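Bartonella effector protein (Bep) substrate of VirB T4SS (Bartonella sp. AR 15-3, PDB 4M16) probably transfers AMP from ATP to tyrosine or threonine side chains of target proteins, through the N-terminal Fic domain of an effector exported by the VirB secretion system. Local coordinates at residues 42-47 against 66-71; 106-111 against 149-154; 118-123 against 143-148; 176-181 against 209-214. All coordinates share one frame; numbering follows the deposited sequence.

Contact 1 of 4, residues 42-47 against 66-71; sequences KKVINS and HKRLFG
A chi1 of 166° sets CG1 of Val-44 anti to the backbone N and leaves CG2 anti to the carbonyl carbon, and this fork of methyls fits against the backbone and CB of Arg-68. CG2 lies 3.3 Å from Arg-68 O, while CG1 stands 3.9 Å from Arg-68 CB. The two helices are closest at this point, where the CA atoms of Val-44 and Leu-69 come within 5.9 Å. One methyl of Leu-69 serves two partners: CD2 meets CD1 of Ile-45 at 3.6 Å and CG1 of Val-44 at 4.0 Å. Val-44 thus carries the centre, with Ile-45 to one flank.

On the polar flank the Arg-68 chain, bent at chi2 and chi3, folds its guanidinium back toward Ser-47, whose OG lies near the guanidinium plane at 3.5 Å from NH2. Glu-51 is the partner of both groups, forming a salt bridge with Arg-68 NH1 and a hydrogen bond with Ser-47 OG. Tyr-64 OH also bonds Arg-68 NH1. Ile-45 and Leu-69 both continue onto Ile-165 of helix 159-174. The axes of 42-47 and 66-70 approach to 8.9 Å at 129°; their parent helices, 30-48 and 59-70, form a steeply inclined pair running in broadly opposing directions, packed on one side of the mainly helical Fic fold.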
loop_
_atom_site.group_PDB
_atom_site.type_symbol
_atom_site.label_atom_id
_atom_site.label_comp_id
_atom_site.label_asym_id
_atom_site.label_seq_id
_atom_site.Cartn_x
_atom_site.Cartn_y
_atom_site.Cartn_z
ATOM N N LYS A 42 -3.937 11.840 -6.444
ATOM C CA LYS A 42 -5.377 11.961 -6.601
ATOM C C LYS A 42 -5.797 12.157 -8.062
ATOM O O LYS A 42 -6.761 11.548 -8.533
ATOM C CB LYS A 42 -5.903 13.118 -5.761
ATOM C CG LYS A 42 -7.412 13.278 -5.778
ATOM C CD LYS A 42 -8.108 12.002 -5.314
ATOM C CE LYS A 42 -9.579 12.172 -4.989
ATOM N NZ LYS A 42 -10.232 12.612 -6.243
ATOM N N LYS A 43 -5.100 13.021 -8.767
ATOM C CA LYS A 43 -5.339 13.159 -10.182
ATOM C C LYS A 43 -5.301 11.797 -10.882
ATOM O O LYS A 43 -6.184 11.516 -11.717
ATOM C CB LYS A 43 -4.349 14.159 -10.810
ATOM C CG LYS A 43 -4.722 15.586 -10.482
ATOM C CD LYS A 43 -3.705 16.591 -11.042
ATOM C CE LYS A 43 -4.137 18.039 -10.865
ATOM N NZ LYS A 43 -3.010 18.870 -10.351
ATOM N N VAL A 44 -4.311 10.957 -10.521
ATOM C CA VAL A 44 -4.133 9.641 -11.158
ATOM C C VAL A 44 -5.256 8.698 -10.746
ATOM O O VAL A 44 -5.800 7.977 -11.589
ATOM C CB VAL A 44 -2.760 9.034 -10.840
ATOM C CG1 VAL A 44 -2.708 7.572 -11.207
ATOM C CG2 VAL A 44 -1.665 9.793 -11.543
ATOM N N ILE A 45 -5.614 8.723 -9.457
ATOM C CA ILE A 45 -6.742 7.910 -8.935
ATOM C C ILE A 45 -7.993 8.224 -9.762
ATOM O O ILE A 45 -8.699 7.318 -10.166
ATOM C CB ILE A 45 -7.020 8.179 -7.442
ATOM C CG1 ILE A 45 -5.832 7.754 -6.604
ATOM C CG2 ILE A 45 -8.350 7.550 -6.980
ATOM C CD1 ILE A 45 -5.577 6.296 -6.590
ATOM N N ASN A 46 -8.202 9.501 -10.054
ATOM C CA ASN A 46 -9.297 9.915 -10.904
ATOM C C ASN A 46 -9.300 9.293 -12.291
ATOM O O ASN A 46 -10.351 8.820 -12.726
ATOM C CB ASN A 46 -9.371 11.430 -11.030
ATOM C CG ASN A 46 -9.699 12.103 -9.719
ATOM O OD1 ASN A 46 -10.101 11.445 -8.768
ATOM N ND2 ASN A 46 -9.492 13.405 -9.653
ATOM N N SER A 47 -8.148 9.254 -12.947
ATOM C CA SER A 47 -8.005 8.647 -14.301
ATOM C C SER A 47 -8.374 7.159 -14.232
ATOM O O SER A 47 -9.147 6.637 -15.080
ATOM C CB SER A 47 -6.586 8.816 -14.811
ATOM O OG SER A 47 -6.399 8.152 -16.044
ATOM N N HIS A 66 1.827 1.795 -8.566
ATOM C CA HIS A 66 2.742 2.680 -7.856
ATOM C C HIS A 66 3.463 3.630 -8.811
ATOM O O HIS A 66 3.620 4.815 -8.501
ATOM C CB HIS A 66 3.754 1.841 -7.063
ATOM C CG HIS A 66 4.548 2.631 -6.096
ATOM N ND1 HIS A 66 5.759 3.184 -6.414
ATOM C CD2 HIS A 66 4.314 2.952 -4.805
ATOM C CE1 HIS A 66 6.251 3.788 -5.354
ATOM N NE2 HIS A 66 5.389 3.673 -4.375
ATOM N N LYS A 67 3.901 3.096 -9.963
ATOM C CA LYS A 67 4.517 3.897 -11.039
ATOM C C LYS A 67 3.538 4.973 -11.534
ATOM O O LYS A 67 3.918 6.144 -11.721
ATOM C CB LYS A 67 5.005 2.991 -12.184
ATOM C CG LYS A 67 5.366 3.671 -13.499
ATOM C CD LYS A 67 6.690 4.362 -13.454
ATOM C CE LYS A 67 7.090 4.914 -14.828
ATOM N NZ LYS A 67 7.670 3.882 -15.722
ATOM N N ARG A 68 2.280 4.608 -11.758
ATOM C CA ARG A 68 1.274 5.613 -12.126
ATOM C C ARG A 68 1.098 6.729 -11.100
ATOM O O ARG A 68 1.044 7.931 -11.453
ATOM C CB ARG A 68 -0.105 4.955 -12.366
ATOM C CG ARG A 68 -0.201 4.086 -13.627
ATOM C CD ARG A 68 -0.145 4.905 -14.919
ATOM N NE ARG A 68 -1.236 5.881 -14.959
ATOM C CZ ARG A 68 -2.505 5.614 -15.260
ATOM N NH1 ARG A 68 -2.886 4.393 -15.602
ATOM N NH2 ARG A 68 -3.403 6.587 -15.199
ATOM N N LEU A 69 0.979 6.306 -9.846
ATOM C CA LEU A 69 0.678 7.208 -8.736
ATOM C C LEU A 69 1.825 8.169 -8.424
ATOM O O LEU A 69 1.566 9.287 -8.071
ATOM C CB LEU A 69 0.330 6.449 -7.453
ATOM C CG LEU A 69 -1.054 5.792 -7.428
ATOM C CD1 LEU A 69 -1.236 4.715 -6.325
ATOM C CD2 LEU A 69 -2.114 6.839 -7.338
ATOM N N PHE A 70 3.063 7.717 -8.547
ATOM C CA PHE A 70 4.239 8.445 -8.041
ATOM C C PHE A 70 5.348 8.663 -9.066
ATOM O O PHE A 70 6.431 9.138 -8.708
ATOM C CB PHE A 70 4.838 7.653 -6.853
ATOM C CG PHE A 70 3.912 7.543 -5.697
ATOM C CD1 PHE A 70 3.627 8.671 -4.941
ATOM C CD2 PHE A 70 3.253 6.350 -5.400
ATOM C CE1 PHE A 70 2.709 8.645 -3.922
ATOM C CE2 PHE A 70 2.344 6.311 -4.337
ATOM C CZ PHE A 70 2.087 7.436 -3.595
ATOM N N GLY A 71 5.089 8.359 -10.321
ATOM C CA GLY A 71 6.094 8.384 -11.356
ATOM C C GLY A 71 6.496 9.786 -11.713
ATOM O O GLY A 71 7.682 10.048 -12.003
#

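Contact 2 of 4, residues 106-111 against 149-154; sequences YFAHGD and LNYIHP
The ring of Phe-107 lies flat on that of His-153, the histidine that opens the HPF sequence of the Fic signature motif, where the chain has just left helix 135-152. This is the tight part of the contact. The ring planes differ by only 7° with centroids 3.8 Å apart, a face-to-face stack, and His-153 CB adds a CH-pi contact over the same phenyl ring. The imidazole is held from both nitrogens: ND1 donates to a lone pair of Asn-150 O at 2.8 Å in a bond bent to 133°, the oxygen tilted from the ring plane, and NE2 is bonded to Glu-160. Backbone oxygens close in on the phenyl ring too, since Phe-107 CD1 lies 3.3 Å from Asn-150 O and Tyr-151 O sits near the ring plane at its edge.

Next to the stack, Ala-108 N donates to Tyr-151 O at 3.0 Å. The same nitrogen lies over one face of the Tyr-151 ring, off its centre, and Ala-108 CB touches CE2 of that ring at 3.7 Å.

Beyond this ring the contact loosens. Tyr-106 is exposed and meets the other segment through its backbone, with its O 3.9 Å from Tyr-151 CE1, while its own ring leads away. Past Ala-108 the loop turns into helix 110-126, where His-109 is the N-cap: its ND1 accepts from Asp-111 N at 3.1 Å with an N-H...N angle of 164°.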
loop_
_atom_site.group_PDB
_atom_site.type_symbol
_atom_site.label_atom_id
_atom_site.label_comp_id
_atom_site.label_asym_id
_atom_site.label_seq_id
_atom_site.Cartn_x
_atom_site.Cartn_y
_atom_site.Cartn_z
ATOM N N TYR A 106 8.652 -4.008 12.825
ATOM C CA TYR A 106 9.165 -3.874 11.446
ATOM C C TYR A 106 8.223 -4.482 10.413
ATOM O O TYR A 106 7.505 -5.436 10.677
ATOM C CB TYR A 106 10.556 -4.507 11.308
ATOM C CG TYR A 106 11.605 -3.772 12.095
ATOM C CD1 TYR A 106 11.710 -3.929 13.450
ATOM C CD2 TYR A 106 12.490 -2.896 11.460
ATOM C CE1 TYR A 106 12.670 -3.245 14.180
ATOM C CE2 TYR A 106 13.441 -2.183 12.183
ATOM C CZ TYR A 106 13.514 -2.382 13.542
ATOM O OH TYR A 106 14.459 -1.725 14.280
ATOM N N PHE A 107 8.199 -3.839 9.262
ATOM C CA PHE A 107 7.696 -4.432 8.029
ATOM C C PHE A 107 8.683 -5.522 7.583
ATOM O O PHE A 107 9.726 -5.750 8.196
ATOM C CB PHE A 107 7.554 -3.337 6.954
ATOM C CG PHE A 107 6.552 -2.307 7.320
ATOM C CD1 PHE A 107 5.186 -2.614 7.339
ATOM C CD2 PHE A 107 6.965 -1.033 7.751
ATOM C CE1 PHE A 107 4.259 -1.633 7.720
ATOM C CE2 PHE A 107 6.047 -0.100 8.133
ATOM C CZ PHE A 107 4.698 -0.397 8.110
ATOM N N ALA A 108 8.341 -6.203 6.523
ATOM C CA ALA A 108 9.207 -7.234 5.984
ATOM C C ALA A 108 10.602 -6.692 5.689
ATOM O O ALA A 108 10.781 -5.577 5.177
ATOM C CB ALA A 108 8.613 -7.782 4.722
ATOM N N HIS A 109 11.577 -7.520 5.976
ATOM C CA HIS A 109 12.952 -7.229 5.599
ATOM C C HIS A 109 13.088 -7.334 4.081
ATOM O O HIS A 109 12.439 -8.151 3.432
ATOM C CB HIS A 109 13.914 -8.202 6.353
ATOM C CG HIS A 109 15.365 -7.783 6.272
ATOM N ND1 HIS A 109 16.121 -7.967 5.134
ATOM C CD2 HIS A 109 16.168 -7.140 7.145
ATOM C CE1 HIS A 109 17.342 -7.497 5.323
ATOM N NE2 HIS A 109 17.409 -7.010 6.551
ATOM N N GLY A 110 13.905 -6.476 3.506
ATOM C CA GLY A 110 14.121 -6.479 2.059
ATOM C C GLY A 110 14.452 -7.844 1.524
ATOM O O GLY A 110 14.051 -8.182 0.449
ATOM N N ASP A 111 15.238 -8.617 2.268
ATOM C CA ASP A 111 15.627 -9.984 1.907
ATOM C C ASP A 111 14.470 -10.960 1.654
ATOM O O ASP A 111 14.695 -12.043 1.129
ATOM C CB ASP A 111 16.518 -10.582 3.018
ATOM C CG ASP A 111 17.879 -9.947 3.065
ATOM O OD1 ASP A 111 18.182 -9.076 2.184
ATOM O OD2 ASP A 111 18.664 -10.329 3.968
ATOM N N LEU A 149 -0.094 -7.756 2.674
ATOM C CA LEU A 149 0.540 -6.765 1.856
ATOM C C LEU A 149 0.988 -5.544 2.687
ATOM O O LEU A 149 2.081 -5.041 2.456
ATOM C CB LEU A 149 -0.349 -6.357 0.665
ATOM C CG LEU A 149 0.299 -5.298 -0.259
ATOM C CD1 LEU A 149 1.551 -5.853 -0.883
ATOM C CD2 LEU A 149 -0.689 -4.797 -1.306
ATOM N N ASN A 150 0.163 -5.088 3.639
ATOM C CA ASN A 150 0.526 -4.005 4.549
ATOM C C ASN A 150 1.865 -4.358 5.245
ATOM O O ASN A 150 2.752 -3.529 5.341
ATOM C CB ASN A 150 -0.569 -3.720 5.576
ATOM C CG ASN A 150 -0.222 -2.555 6.474
ATOM O OD1 ASN A 150 -0.080 -1.403 5.992
ATOM N ND2 ASN A 150 -0.034 -2.832 7.758
ATOM N N TYR A 151 1.963 -5.572 5.762
ATOM C CA TYR A 151 3.206 -6.014 6.425
ATOM C C TYR A 151 4.405 -5.992 5.503
ATOM O O TYR A 151 5.498 -5.556 5.907
ATOM C CB TYR A 151 3.048 -7.429 6.969
ATOM C CG TYR A 151 4.346 -8.132 7.240
ATOM C CD1 TYR A 151 5.109 -7.850 8.354
ATOM C CD2 TYR A 151 4.825 -9.101 6.337
ATOM C CE1 TYR A 151 6.343 -8.502 8.544
ATOM C CE2 TYR A 151 6.023 -9.752 6.539
ATOM C CZ TYR A 151 6.774 -9.467 7.628
ATOM O OH TYR A 151 7.988 -10.154 7.782
ATOM N N ILE A 152 4.199 -6.387 4.240
ATOM C CA ILE A 152 5.283 -6.398 3.261
ATOM C C ILE A 152 5.873 -4.993 2.989
ATOM O O ILE A 152 7.105 -4.829 3.071
ATOM C CB ILE A 152 4.897 -7.053 1.898
ATOM C CG1 ILE A 152 4.523 -8.504 2.089
ATOM C CG2 ILE A 152 6.122 -7.012 0.988
ATOM C CD1 ILE A 152 4.032 -9.209 0.823
ATOM N N HIS A 153 4.994 -4.005 2.743
ATOM C CA HIS A 153 5.372 -2.624 2.534
ATOM C C HIS A 153 6.526 -2.586 1.545
ATOM O O HIS A 153 7.614 -2.116 1.874
ATOM C CB HIS A 153 5.753 -1.912 3.846
ATOM C CG HIS A 153 4.827 -0.790 4.217
ATOM N ND1 HIS A 153 3.467 -0.977 4.365
ATOM C CD2 HIS A 153 5.062 0.507 4.490
ATOM C CE1 HIS A 153 2.912 0.159 4.736
ATOM N NE2 HIS A 153 3.860 1.081 4.777
ATOM N N PRO A 154 6.289 -3.093 0.327
ATOM C CA PRO A 154 7.353 -3.334 -0.609
ATOM C C PRO A 154 8.027 -2.097 -1.253
ATOM O O PRO A 154 9.039 -2.281 -1.883
ATOM C CB PRO A 154 6.663 -4.148 -1.709
ATOM C CG PRO A 154 5.244 -3.700 -1.693
ATOM C CD PRO A 154 4.977 -3.494 -0.221
#

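Contact 3 of 4, residues 118-123 against 143-148; sequences KEFDEI and VKLFSF
The Phe-148 ring turns its edge to the backbone N of Phe-120, and its CD2 lies near the plane of the Phe-120 ring. The backbone Leu-145 O also lies at the edge of the Phe-120 ring, 3.8 Å from CE1. Phe-148 CE2 is 3.6 Å from Phe-120 N and CZ 3.9 Å from Glu-119 OE1; carboxylate and ring planes are 56° apart. Phe-148 reaches across because its CG stands anti to the backbone N (chi1 180°). Leu-145 CD2 packs beside the Phe-120 ring, 3.8 Å from both Phe-120 CD1 and Ile-123 CG2, and the Leu-145 and Ile-123 chains lie alongside, pointing opposite ways.

The contact is mostly apolar, with Glu-119 at its margin and backbone N and O atoms at the ring edges. Segments 118-123 and 143-148 run at 164°, axes 11.0 Å apart, on helices 110-126 and 135-152. Leu-145 continues onto Phe-167 of helix 159-174, while Phe-146 packs against helices 159-174 and 200-214.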
loop_
_atom_site.group_PDB
_atom_site.type_symbol
_atom_site.label_atom_id
_atom_site.label_comp_id
_atom_site.label_asym_id
_atom_site.label_seq_id
_atom_site.Cartn_x
_atom_site.Cartn_y
_atom_site.Cartn_z
ATOM N N LYS A 118 5.764 -12.977 -4.140
ATOM C CA LYS A 118 5.417 -14.238 -4.807
ATOM C C LYS A 118 4.292 -14.961 -4.072
ATOM O O LYS A 118 3.359 -15.476 -4.693
ATOM C CB LYS A 118 6.622 -15.208 -4.926
ATOM N N GLU A 119 4.403 -15.028 -2.754
ATOM C CA GLU A 119 3.371 -15.728 -1.923
ATOM C C GLU A 119 2.000 -15.009 -2.038
ATOM O O GLU A 119 0.969 -15.632 -2.237
ATOM C CB GLU A 119 3.811 -15.825 -0.459
ATOM C CG GLU A 119 4.986 -16.758 -0.217
ATOM C CD GLU A 119 5.633 -16.639 1.160
ATOM O OE1 GLU A 119 5.780 -15.539 1.714
ATOM O OE2 GLU A 119 6.090 -17.685 1.676
ATOM N N PHE A 120 2.019 -13.688 -1.953
ATOM C CA PHE A 120 0.837 -12.856 -2.206
ATOM C C PHE A 120 0.223 -13.221 -3.571
ATOM O O PHE A 120 -1.026 -13.471 -3.670
ATOM C CB PHE A 120 1.247 -11.376 -2.092
ATOM C CG PHE A 120 0.170 -10.366 -2.380
ATOM C CD1 PHE A 120 -0.696 -9.901 -1.373
ATOM C CD2 PHE A 120 0.124 -9.758 -3.607
ATOM C CE1 PHE A 120 -1.653 -8.926 -1.669
ATOM C CE2 PHE A 120 -0.820 -8.813 -3.927
ATOM C CZ PHE A 120 -1.716 -8.397 -2.954
ATOM N N ASP A 121 1.064 -13.254 -4.612
ATOM C CA ASP A 121 0.591 -13.525 -5.948
ATOM C C ASP A 121 -0.062 -14.910 -5.999
ATOM O O ASP A 121 -1.090 -15.102 -6.636
ATOM C CB ASP A 121 1.708 -13.384 -7.001
ATOM C CG ASP A 121 2.182 -11.952 -7.183
ATOM O OD1 ASP A 121 1.483 -11.004 -6.713
ATOM O OD2 ASP A 121 3.260 -11.762 -7.784
ATOM N N GLU A 122 0.565 -15.888 -5.363
ATOM C CA GLU A 122 0.067 -17.247 -5.425
ATOM C C GLU A 122 -1.265 -17.408 -4.686
ATOM O O GLU A 122 -2.106 -18.172 -5.140
ATOM C CB GLU A 122 1.105 -18.230 -4.889
ATOM C CG GLU A 122 2.351 -18.396 -5.742
ATOM C CD GLU A 122 3.487 -19.106 -4.994
ATOM O OE1 GLU A 122 3.581 -19.017 -3.716
ATOM O OE2 GLU A 122 4.325 -19.711 -5.685
ATOM N N ILE A 123 -1.496 -16.668 -3.591
ATOM C CA ILE A 123 -2.771 -16.751 -2.869
ATOM C C ILE A 123 -3.894 -16.206 -3.797
ATOM O O ILE A 123 -4.886 -16.875 -4.041
ATOM C CB ILE A 123 -2.799 -15.979 -1.532
ATOM C CG1 ILE A 123 -1.791 -16.542 -0.521
ATOM C CG2 ILE A 123 -4.192 -16.038 -0.916
ATOM C CD1 ILE A 123 -1.412 -15.539 0.557
ATOM N N VAL A 143 -9.245 -9.275 4.205
ATOM C CA VAL A 143 -8.600 -8.892 5.473
ATOM C C VAL A 143 -7.223 -9.536 5.617
ATOM O O VAL A 143 -6.207 -8.830 5.882
ATOM C CB VAL A 143 -9.461 -9.285 6.682
ATOM C CG1 VAL A 143 -8.638 -9.235 7.968
ATOM C CG2 VAL A 143 -10.693 -8.407 6.793
ATOM N N LYS A 144 -7.149 -10.844 5.344
ATOM C CA LYS A 144 -5.869 -11.556 5.431
ATOM C C LYS A 144 -4.813 -11.068 4.394
ATOM O O LYS A 144 -3.638 -10.800 4.739
ATOM C CB LYS A 144 -6.070 -13.074 5.315
ATOM C CG LYS A 144 -6.763 -13.657 6.526
ATOM C CD LYS A 144 -6.978 -15.172 6.475
ATOM C CE LYS A 144 -7.996 -15.519 5.425
ATOM N NZ LYS A 144 -8.764 -16.768 5.748
ATOM N N LEU A 145 -5.252 -10.963 3.137
ATOM C CA LEU A 145 -4.396 -10.496 2.062
ATOM C C LEU A 145 -3.942 -9.054 2.222
ATOM O O LEU A 145 -2.762 -8.720 1.982
ATOM C CB LEU A 145 -5.094 -10.709 0.700
ATOM C CG LEU A 145 -4.901 -12.075 0.053
ATOM C CD1 LEU A 145 -5.884 -12.152 -1.113
ATOM C CD2 LEU A 145 -3.462 -12.332 -0.440
ATOM N N PHE A 146 -4.873 -8.195 2.632
ATOM C CA PHE A 146 -4.532 -6.803 2.949
ATOM C C PHE A 146 -3.550 -6.614 4.131
ATOM O O PHE A 146 -2.526 -5.912 3.963
ATOM C CB PHE A 146 -5.799 -5.954 3.129
ATOM C CG PHE A 146 -5.503 -4.479 3.267
ATOM C CD1 PHE A 146 -5.183 -3.952 4.500
ATOM C CD2 PHE A 146 -5.571 -3.644 2.189
ATOM C CE1 PHE A 146 -4.880 -2.631 4.631
ATOM C CE2 PHE A 146 -5.255 -2.294 2.312
ATOM C CZ PHE A 146 -4.953 -1.776 3.539
ATOM N N SER A 147 -3.750 -7.351 5.214
ATOM C CA SER A 147 -2.767 -7.356 6.309
ATOM C C SER A 147 -1.402 -7.850 5.824
ATOM O O SER A 147 -0.362 -7.338 6.236
ATOM C CB SER A 147 -3.187 -8.236 7.463
ATOM O OG SER A 147 -4.402 -7.773 8.013
ATOM N N PHE A 148 -1.399 -8.850 4.959
ATOM C CA PHE A 148 -0.151 -9.421 4.493
ATOM C C PHE A 148 0.589 -8.359 3.647
ATOM O O PHE A 148 1.741 -8.057 3.902
ATOM C CB PHE A 148 -0.400 -10.733 3.719
ATOM C CG PHE A 148 0.865 -11.412 3.177
ATOM C CD1 PHE A 148 2.084 -11.347 3.847
ATOM C CD2 PHE A 148 0.792 -12.205 2.007
ATOM C CE1 PHE A 148 3.214 -12.021 3.354
ATOM C CE2 PHE A 148 1.918 -12.850 1.513
ATOM C CZ PHE A 148 3.130 -12.762 2.201
#

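Contact 4 of 4, residues 176-181 against 209-214; sequences HKLDFS and SLFEDI
The extended loop between helices 159-174 and 185-197 runs past helix 200-214 and is joined to it by one backbone bond: Asp-179 N donates to Ile-214 O at 2.9 Å, with an N-H...O angle of 146°. Leu-178 CA approaches the same oxygen at 3.4 Å, as a CA-H...O contact. Ile-214 takes the rarer chi1 of 69°, which places CG1 between the backbone N and the carbonyl carbon and sends CD1 over the face of the Phe-180 ring, 3.6 Å from its centroid. Asp-179 also begins an Asx turn at the start of the 3-10 segment 180-181: its OD1 accepts from Ser-181 N, and Ser-181 OG adds a second bond to that oxygen from the same face of the carboxylate. The edge of the Phe-180 ring points at the face of Phe-211 in an offset edge-to-face pair, centroids 5.9 Å apart and planes at 87°. Leu-178 CD1 touches Phe-211 CE2 at 3.7 Å. His-164 stacks with Phe-180.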
loop_
_atom_site.group_PDB
_atom_site.type_symbol
_atom_site.label_atom_id
_atom_site.label_comp_id
_atom_site.label_asym_id
_atom_site.label_seq_id
_atom_site.Cartn_x
_atom_site.Cartn_y
_atom_site.Cartn_z
ATOM N N HIS A 176 -17.805 -6.918 -5.540
ATOM C CA HIS A 176 -18.080 -6.278 -4.267
ATOM C C HIS A 176 -17.627 -4.808 -4.363
ATOM O O HIS A 176 -17.430 -4.263 -5.450
ATOM C CB HIS A 176 -17.359 -7.039 -3.161
ATOM C CG HIS A 176 -17.693 -8.490 -3.118
ATOM N ND1 HIS A 176 -18.844 -8.952 -2.537
ATOM C CD2 HIS A 176 -17.078 -9.578 -3.642
ATOM C CE1 HIS A 176 -18.918 -10.265 -2.670
ATOM N NE2 HIS A 176 -17.869 -10.673 -3.354
ATOM N N LYS A 177 -17.488 -4.145 -3.223
ATOM C CA LYS A 177 -17.010 -2.782 -3.233
ATOM C C LYS A 177 -16.250 -2.500 -1.972
ATOM O O LYS A 177 -16.673 -2.908 -0.876
ATOM C CB LYS A 177 -18.167 -1.796 -3.362
ATOM C CG LYS A 177 -17.720 -0.393 -3.755
ATOM C CD LYS A 177 -18.885 0.572 -3.749
ATOM C CE LYS A 177 -18.400 2.025 -3.765
ATOM N NZ LYS A 177 -17.619 2.379 -4.995
ATOM N N LEU A 178 -15.098 -1.853 -2.151
ATOM C CA LEU A 178 -14.356 -1.293 -1.045
ATOM C C LEU A 178 -14.136 0.190 -1.336
ATOM O O LEU A 178 -13.841 0.555 -2.475
ATOM C CB LEU A 178 -13.010 -1.979 -0.893
ATOM C CG LEU A 178 -12.950 -3.452 -0.521
ATOM C CD1 LEU A 178 -11.535 -3.989 -0.576
ATOM C CD2 LEU A 178 -13.601 -3.728 0.813
ATOM N N ASP A 179 -14.265 1.024 -0.317
ATOM C CA ASP A 179 -14.000 2.445 -0.443
ATOM C C ASP A 179 -13.313 2.998 0.792
ATOM O O ASP A 179 -13.940 3.366 1.761
ATOM C CB ASP A 179 -15.277 3.176 -0.711
ATOM C CG ASP A 179 -15.083 4.653 -0.899
ATOM O OD1 ASP A 179 -13.937 5.180 -0.853
ATOM O OD2 ASP A 179 -16.119 5.281 -1.104
ATOM N N PHE A 180 -11.999 3.107 0.705
ATOM C CA PHE A 180 -11.219 3.544 1.839
ATOM C C PHE A 180 -11.538 4.991 2.265
ATOM O O PHE A 180 -11.361 5.308 3.442
ATOM C CB PHE A 180 -9.736 3.351 1.577
ATOM C CG PHE A 180 -9.304 1.889 1.592
ATOM C CD1 PHE A 180 -8.961 1.293 2.793
ATOM C CD2 PHE A 180 -9.343 1.109 0.457
ATOM C CE1 PHE A 180 -8.603 -0.051 2.876
ATOM C CE2 PHE A 180 -8.988 -0.236 0.527
ATOM C CZ PHE A 180 -8.617 -0.816 1.747
ATOM N N SER A 181 -12.063 5.819 1.354
ATOM C CA SER A 181 -12.420 7.220 1.668
ATOM C C SER A 181 -13.614 7.383 2.624
ATOM O O SER A 181 -13.891 8.487 3.074
ATOM C CB SER A 181 -12.693 8.007 0.384
ATOM O OG SER A 181 -14.001 7.745 -0.104
ATOM N N SER A 209 -12.894 -5.102 11.268
ATOM C CA SER A 209 -13.817 -3.971 11.551
ATOM C C SER A 209 -13.684 -2.920 10.482
ATOM O O SER A 209 -14.689 -2.414 9.974
ATOM C CB SER A 209 -13.543 -3.273 12.887
ATOM O OG SER A 209 -13.135 -4.217 13.837
ATOM N N LEU A 210 -12.444 -2.635 10.105
ATOM C CA LEU A 210 -12.201 -1.660 9.010
ATOM C C LEU A 210 -12.852 -2.121 7.730
ATOM O O LEU A 210 -13.534 -1.358 7.061
ATOM C CB LEU A 210 -10.725 -1.413 8.779
ATOM C CG LEU A 210 -10.401 -0.504 7.558
ATOM C CD1 LEU A 210 -10.842 0.930 7.850
ATOM C CD2 LEU A 210 -8.933 -0.514 7.157
ATOM N N PHE A 211 -12.629 -3.384 7.374
ATOM C CA PHE A 211 -13.187 -3.919 6.132
ATOM C C PHE A 211 -14.724 -3.940 6.113
ATOM O O PHE A 211 -15.349 -3.679 5.063
ATOM C CB PHE A 211 -12.519 -5.250 5.738
ATOM C CG PHE A 211 -11.272 -5.025 4.924
ATOM C CD1 PHE A 211 -10.123 -4.562 5.511
ATOM C CD2 PHE A 211 -11.307 -5.118 3.558
ATOM C CE1 PHE A 211 -9.002 -4.257 4.755
ATOM C CE2 PHE A 211 -10.191 -4.831 2.800
ATOM C CZ PHE A 211 -9.022 -4.422 3.390
ATOM N N GLU A 212 -15.328 -4.217 7.247
ATOM C CA GLU A 212 -16.791 -4.174 7.339
ATOM C C GLU A 212 -17.321 -2.725 7.085
ATOM O O GLU A 212 -18.262 -2.517 6.342
ATOM C CB GLU A 212 -17.247 -4.751 8.668
ATOM C CG GLU A 212 -17.084 -6.275 8.646
ATOM C CD GLU A 212 -17.373 -6.978 9.956
ATOM O OE1 GLU A 212 -17.591 -6.286 10.975
ATOM O OE2 GLU A 212 -17.356 -8.247 9.973
ATOM N N ASP A 213 -16.638 -1.755 7.648
ATOM C CA ASP A 213 -17.013 -0.351 7.546
ATOM C C ASP A 213 -16.907 0.217 6.117
ATOM O O ASP A 213 -17.672 1.129 5.757
ATOM C CB ASP A 213 -16.072 0.465 8.434
ATOM C CG ASP A 213 -16.409 0.340 9.926
ATOM O OD1 ASP A 213 -17.448 -0.218 10.243
ATOM O OD2 ASP A 213 -15.611 0.826 10.781
ATOM N N ILE A 214 -15.942 -0.278 5.326
ATOM C CA ILE A 214 -15.665 0.328 4.021
ATOM C C ILE A 214 -16.292 -0.458 2.858
ATOM O O ILE A 214 -16.089 -0.109 1.675
ATOM C CB ILE A 214 -14.136 0.551 3.769
ATOM C CG1 ILE A 214 -13.411 -0.780 3.586
ATOM C CG2 ILE A 214 -13.539 1.458 4.845
ATOM C CD1 ILE A 214 -11.954 -0.660 3.242
#

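In the fold
Contact 1 is the surface one, a helix pair with a charged flank, while contact 4 is buried and contacts 2 and 3 are partly so. Contacts 2 and 3 share helices 110-126 and 135-152, contact 3 falling within the stretch contact 2 brackets; their centres are 12 Å apart and they touch through Leu-149 CB and Phe-120 CE1, at 3.7 Å. Contacts 3 and 4 meet through Phe-146, packing on Phe-211 and Phe-180. Chemistry follows secondary structure: contacts 1 and 3 pack side chains against side chains and backbone without a clear hydrogen bond, whereas the loops of contacts 2 and 4 add a backbone hydrogen bond and aromatic pairing. Only contact 2 includes residues of the Fic signature.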